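Local coordinates for high-affinity zinc uptake system protein znuA (PDB 3MFQ) that probably serves as the metal-binding component of a zinc uptake system and holds a zinc ion, at residues L50-L64 with E72-N84. Residues are numbered along the deposited sequence; the frame is centred on the assembly and turned at random.
Sequences LSKLQKADLVLYHGL and EALEKTGVAVSKN
The Y61 ring is sandwiched between the helix 72-77 and the strand that follows it. L74 CB stands over the centre of one face, 3.6 Å from the ring centroid and 5° off its normal, a CH-pi contact extended by L74 CD1 against CD2 of the ring. A80 CB covers the opposite face, nearer the rim, 3.5 Å from Y61 CZ, while the backbone at G78 C and V79 N meets the ring edge in plane. With chi1 at 68°, Y61 CG sits between its own backbone N and carbonyl carbon, which swings the ring across the neighbouring strand and brings OH alongside CA and CG of E75. G78, the first residue to leave helical geometry after helix 72-77, lays its CA against V59 CB and CG1.

A parallel ladder runs beneath: V79 N donates to V59 O (2.8 Å), Y61 N to V79 O (3.2 Å) from well above the carbonyl plane, and V81 N to Y61 O (2.8 Å), almost in line with C=O. Beyond it, S82 OG gives its proton to H62 O at 2.7 Å. On the sheet face away from Y61, L60 CD2 lies against V79 CB and V81 CG1. At the start of the strands one water bridges T77 O and V59 N; a second takes up L53 O and A56 O.

L53 and V59 meet L74 CD2, and L50 CD1 reaches A73 CB, where helices 50-55 and 72-77 run almost parallel (7°), their axes 10.9 Å apart. Strand 58-61, helix 71-77 and strand 79-80 form a beta-alpha-beta unit at one border of the four-stranded parallel sheet. Strand 8-11 flanks 58-61 on its other side, and helices 14-24 and 109-123 cover the L60, V79 and V81 face.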
loop_
_atom_site.group_PDB
_atom_site.type_symbol
_atom_site.label_atom_id
_atom_site.label_comp_id
_atom_site.label_asym_id
_atom_site.label_seq_id
_atom_site.Cartn_x
_atom_site.Cartn_y
_atom_site.Cartn_z
ATOM N N LEU A 50 -8.559 -5.310 -20.167
ATOM C CA LEU A 50 -7.626 -5.908 -21.113
ATOM C C LEU A 50 -7.461 -5.006 -22.330
ATOM O O LEU A 50 -6.374 -4.907 -22.898
ATOM C CB LEU A 50 -8.091 -7.303 -21.541
ATOM C CG LEU A 50 -7.950 -8.448 -20.529
ATOM C CD1 LEU A 50 -6.547 -8.482 -19.931
ATOM C CD2 LEU A 50 -9.004 -8.366 -19.435
ATOM N N SER A 51 -8.544 -4.345 -22.720
ATOM C CA SER A 51 -8.508 -3.408 -23.834
ATOM C C SER A 51 -7.568 -2.249 -23.521
ATOM O O SER A 51 -6.721 -1.889 -24.336
ATOM C CB SER A 51 -9.913 -2.883 -24.134
ATOM O OG SER A 51 -9.889 -1.917 -25.171
ATOM N N LYS A 52 -7.727 -1.673 -22.334
ATOM C CA LYS A 52 -6.878 -0.578 -21.879
ATOM C C LYS A 52 -5.401 -0.960 -21.933
ATOM O O LYS A 52 -4.556 -0.164 -22.342
ATOM C CB LYS A 52 -7.256 -0.181 -20.452
ATOM C CG LYS A 52 -8.671 0.350 -20.301
ATOM C CD LYS A 52 -9.193 0.095 -18.895
ATOM C CE LYS A 52 -10.499 0.830 -18.630
ATOM N NZ LYS A 52 -10.279 2.282 -18.372
ATOM N N LEU A 53 -5.096 -2.182 -21.511
ATOM C CA LEU A 53 -3.726 -2.678 -21.533
ATOM C C LEU A 53 -3.216 -2.766 -22.960
ATOM O O LEU A 53 -2.069 -2.428 -23.246
ATOM C CB LEU A 53 -3.652 -4.060 -20.885
ATOM C CG LEU A 53 -4.075 -4.158 -19.424
ATOM C CD1 LEU A 53 -4.009 -5.599 -18.953
ATOM C CD2 LEU A 53 -3.198 -3.272 -18.560
ATOM N N GLN A 54 -4.085 -3.230 -23.848
ATOM C CA GLN A 54 -3.735 -3.442 -25.246
ATOM C C GLN A 54 -3.516 -2.117 -25.972
ATOM O O GLN A 54 -2.564 -1.970 -26.738
ATOM C CB GLN A 54 -4.837 -4.252 -25.934
ATOM C CG GLN A 54 -4.336 -5.273 -26.943
ATOM C CD GLN A 54 -4.072 -4.671 -28.309
ATOM O OE1 GLN A 54 -3.266 -5.189 -29.083
ATOM N NE2 GLN A 54 -4.754 -3.573 -28.616
ATOM N N LYS A 55 -4.398 -1.155 -25.719
ATOM C CA LYS A 55 -4.328 0.154 -26.363
ATOM C C LYS A 55 -3.193 0.999 -25.800
ATOM O O LYS A 55 -2.821 2.019 -26.377
ATOM C CB LYS A 55 -5.649 0.909 -26.187
ATOM C CG LYS A 55 -6.865 0.232 -26.807
ATOM C CD LYS A 55 -8.131 1.030 -26.518
ATOM C CE LYS A 55 -9.355 0.402 -27.167
ATOM N NZ LYS A 55 -10.604 1.138 -26.821
ATOM N N ALA A 56 -2.649 0.571 -24.665
ATOM C CA ALA A 56 -1.629 1.343 -23.965
ATOM C C ALA A 56 -0.272 1.306 -24.664
ATOM O O ALA A 56 0.141 0.276 -25.197
ATOM C CB ALA A 56 -1.502 0.862 -22.526
ATOM N N ASP A 57 0.413 2.444 -24.657
ATOM C CA ASP A 57 1.772 2.528 -25.171
ATOM C C ASP A 57 2.734 2.021 -24.106
ATOM O O ASP A 57 3.811 1.509 -24.411
ATOM C CB ASP A 57 2.117 3.973 -25.537
ATOM C CG ASP A 57 1.195 4.544 -26.599
ATOM O OD1 ASP A 57 0.797 3.796 -27.518
ATOM O OD2 ASP A 57 0.872 5.749 -26.518
ATOM N N LEU A 58 2.328 2.174 -22.849
ATOM C CA LEU A 58 3.116 1.726 -21.708
ATOM C C LEU A 58 2.179 1.278 -20.597
ATOM O O LEU A 58 1.214 1.966 -20.279
ATOM C CB LEU A 58 4.018 2.856 -21.199
ATOM C CG LEU A 58 4.754 2.625 -19.877
ATOM C CD1 LEU A 58 5.747 1.483 -20.010
ATOM C CD2 LEU A 58 5.456 3.891 -19.411
ATOM N N VAL A 59 2.463 0.123 -20.010
ATOM C CA VAL A 59 1.670 -0.366 -18.889
ATOM C C VAL A 59 2.540 -0.503 -17.641
ATOM O O VAL A 59 3.584 -1.149 -17.678
ATOM C CB VAL A 59 1.000 -1.719 -19.214
ATOM C CG1 VAL A 59 0.304 -2.282 -17.982
ATOM C CG2 VAL A 59 0.016 -1.563 -20.364
ATOM N N LEU A 60 2.111 0.114 -16.543
ATOM C CA LEU A 60 2.869 0.065 -15.294
ATOM C C LEU A 60 2.064 -0.569 -14.164
ATOM O O LEU A 60 0.883 -0.263 -13.983
ATOM C CB LEU A 60 3.328 1.465 -14.885
ATOM C CG LEU A 60 4.499 2.058 -15.669
ATOM C CD1 LEU A 60 4.689 3.524 -15.322
ATOM C CD2 LEU A 60 5.771 1.269 -15.402
ATOM N N TYR A 61 2.709 -1.454 -13.407
ATOM C CA TYR A 61 2.060 -2.119 -12.283
ATOM C C TYR A 61 3.048 -2.436 -11.164
ATOM O O TYR A 61 4.263 -2.362 -11.353
ATOM C CB TYR A 61 1.346 -3.393 -12.743
ATOM C CG TYR A 61 2.275 -4.499 -13.194
ATOM C CD1 TYR A 61 3.007 -4.384 -14.369
ATOM C CD2 TYR A 61 2.412 -5.663 -12.450
ATOM C CE1 TYR A 61 3.853 -5.395 -14.786
ATOM C CE2 TYR A 61 3.256 -6.679 -12.860
ATOM C CZ TYR A 61 3.974 -6.540 -14.027
ATOM O OH TYR A 61 4.815 -7.551 -14.435
ATOM N N HIS A 62 2.516 -2.790 -9.998
ATOM C CA HIS A 62 3.334 -3.105 -8.833
ATOM C C HIS A 62 4.127 -4.387 -9.036
ATOM O O HIS A 62 5.358 -4.379 -9.037
ATOM C CB HIS A 62 2.452 -3.256 -7.593
ATOM C CG HIS A 62 1.758 -1.997 -7.182
ATOM N ND1 HIS A 62 0.967 -1.269 -8.044
ATOM C CD2 HIS A 62 1.721 -1.344 -5.996
ATOM C CE1 HIS A 62 0.483 -0.215 -7.411
ATOM N NE2 HIS A 62 0.924 -0.239 -6.166
ATOM N N GLY A 63 3.412 -5.492 -9.206
ATOM C CA GLY A 63 4.036 -6.799 -9.281
ATOM C C GLY A 63 3.860 -7.536 -7.970
ATOM O O GLY A 63 2.961 -7.217 -7.190
ATOM N N LEU A 64 4.717 -8.522 -7.722
ATOM C CA LEU A 64 4.665 -9.293 -6.484
ATOM C C LEU A 64 3.275 -9.877 -6.255
ATOM O O LEU A 64 2.869 -10.108 -5.116
ATOM C CB LEU A 64 5.068 -8.420 -5.294
ATOM C CG LEU A 64 6.342 -7.592 -5.464
ATOM C CD1 LEU A 64 6.695 -6.887 -4.166
ATOM C CD2 LEU A 64 7.495 -8.465 -5.934
ATOM N N GLU A 72 -0.992 -12.987 -15.127
ATOM C CA GLU A 72 -0.847 -13.545 -16.464
ATOM C C GLU A 72 -1.258 -12.621 -17.601
ATOM O O GLU A 72 -1.427 -13.050 -18.742
ATOM C CB GLU A 72 -1.459 -14.944 -16.541
ATOM C CG GLU A 72 -0.946 -15.765 -17.714
ATOM C CD GLU A 72 -2.057 -16.237 -18.628
ATOM O OE1 GLU A 72 -2.156 -15.709 -19.758
ATOM O OE2 GLU A 72 -2.827 -17.130 -18.218
ATOM N N ALA A 73 -1.432 -11.347 -17.272
ATOM C CA ALA A 73 -1.748 -10.327 -18.258
ATOM C C ALA A 73 -0.831 -9.123 -18.172
ATOM O O ALA A 73 -0.465 -8.532 -19.185
ATOM C CB ALA A 73 -3.177 -9.923 -17.924
ATOM N N LEU A 74 -0.451 -8.780 -16.945
ATOM C CA LEU A 74 0.457 -7.673 -16.701
ATOM C C LEU A 74 1.876 -8.083 -17.052
ATOM O O LEU A 74 2.610 -7.329 -17.687
ATOM C CB LEU A 74 0.381 -7.245 -15.238
ATOM C CG LEU A 74 -0.979 -6.741 -14.749
ATOM C CD1 LEU A 74 -1.020 -6.667 -13.233
ATOM C CD2 LEU A 74 -1.306 -5.390 -15.363
ATOM N N GLU A 75 2.262 -9.287 -16.638
ATOM C CA GLU A 75 3.597 -9.794 -16.928
ATOM C C GLU A 75 3.838 -9.857 -18.427
ATOM O O GLU A 75 4.978 -9.816 -18.887
ATOM C CB GLU A 75 3.799 -11.179 -16.316
ATOM C CG GLU A 75 4.015 -11.171 -14.817
ATOM C CD GLU A 75 4.404 -12.533 -14.283
ATOM O OE1 GLU A 75 3.987 -13.550 -14.877
ATOM O OE2 GLU A 75 5.128 -12.586 -13.267
ATOM N N LYS A 76 2.752 -9.949 -19.183
ATOM C CA LYS A 76 2.836 -10.101 -20.626
ATOM C C LYS A 76 3.063 -8.765 -21.313
ATOM O O LYS A 76 3.852 -8.664 -22.250
ATOM C CB LYS A 76 1.553 -10.738 -21.163
ATOM C CG LYS A 76 1.620 -11.152 -22.626
ATOM C CD LYS A 76 1.938 -12.641 -22.771
ATOM C CE LYS A 76 0.802 -13.514 -22.239
ATOM N NZ LYS A 76 1.093 -14.975 -22.323
ATOM N N THR A 77 2.374 -7.737 -20.833
ATOM C CA THR A 77 2.332 -6.462 -21.537
ATOM C C THR A 77 2.965 -5.300 -20.773
ATOM O O THR A 77 3.316 -4.281 -21.369
ATOM C CB THR A 77 0.880 -6.079 -21.893
ATOM O OG1 THR A 77 0.873 -4.855 -22.636
ATOM C CG2 THR A 77 0.049 -5.905 -20.632
ATOM N N GLY A 78 3.122 -5.454 -19.462
ATOM C CA GLY A 78 3.510 -4.334 -18.625
ATOM C C GLY A 78 4.863 -4.420 -17.948
ATOM O O GLY A 78 5.560 -5.432 -18.036
ATOM N N VAL A 79 5.227 -3.336 -17.267
ATOM C CA VAL A 79 6.477 -3.249 -16.524
ATOM C C VAL A 79 6.199 -3.072 -15.037
ATOM O O VAL A 79 5.575 -2.096 -14.627
ATOM C CB VAL A 79 7.324 -2.055 -16.993
ATOM C CG1 VAL A 79 8.499 -1.832 -16.049
ATOM C CG2 VAL A 79 7.800 -2.268 -18.418
ATOM N N ALA A 80 6.658 -4.023 -14.235
ATOM C CA ALA A 80 6.511 -3.926 -12.792
ATOM C C ALA A 80 7.529 -2.933 -12.256
ATOM O O ALA A 80 8.722 -3.037 -12.540
ATOM C CB ALA A 80 6.700 -5.287 -12.147
ATOM N N VAL A 81 7.055 -1.959 -11.490
ATOM C CA VAL A 81 7.934 -0.936 -10.946
ATOM C C VAL A 81 8.855 -1.529 -9.889
ATOM O O VAL A 81 9.733 -0.849 -9.364
ATOM C CB VAL A 81 7.134 0.217 -10.333
ATOM C CG1 VAL A 81 6.378 0.960 -11.420
ATOM C CG2 VAL A 81 6.177 -0.309 -9.280
ATOM N N SER A 82 8.651 -2.806 -9.593
ATOM C CA SER A 82 9.452 -3.508 -8.601
ATOM C C SER A 82 10.429 -4.474 -9.265
ATOM O O SER A 82 10.880 -5.435 -8.646
ATOM C CB SER A 82 8.539 -4.281 -7.647
ATOM O OG SER A 82 7.807 -5.274 -8.346
ATOM N N LYS A 83 10.752 -4.219 -10.525
ATOM C CA LYS A 83 11.608 -5.126 -11.276
ATOM C C LYS A 83 13.044 -5.133 -10.758
ATOM O O LYS A 83 13.778 -6.101 -10.954
ATOM C CB LYS A 83 11.578 -4.776 -12.765
ATOM C CG LYS A 83 11.751 -3.303 -13.054
ATOM C CD LYS A 83 11.852 -3.051 -14.544
ATOM C CE LYS A 83 13.080 -3.728 -15.130
ATOM N NZ LYS A 83 13.277 -3.362 -16.559
ATOM N N ASN A 84 13.434 -4.053 -10.088
ATOM C CA ASN A 84 14.804 -3.914 -9.601
ATOM C C ASN A 84 15.032 -4.455 -8.195
ATOM O O ASN A 84 16.173 -4.641 -7.773
ATOM C CB ASN A 84 15.260 -2.457 -9.666
ATOM C CG ASN A 84 15.987 -2.137 -10.950
ATOM O OD1 ASN A 84 15.794 -2.799 -11.971
ATOM N ND2 ASN A 84 16.833 -1.115 -10.909
HETATM O O HOH W 1 0.689 -2.200 -24.718
HETATM O O HOH W 2 4.178 -1.818 -21.384
#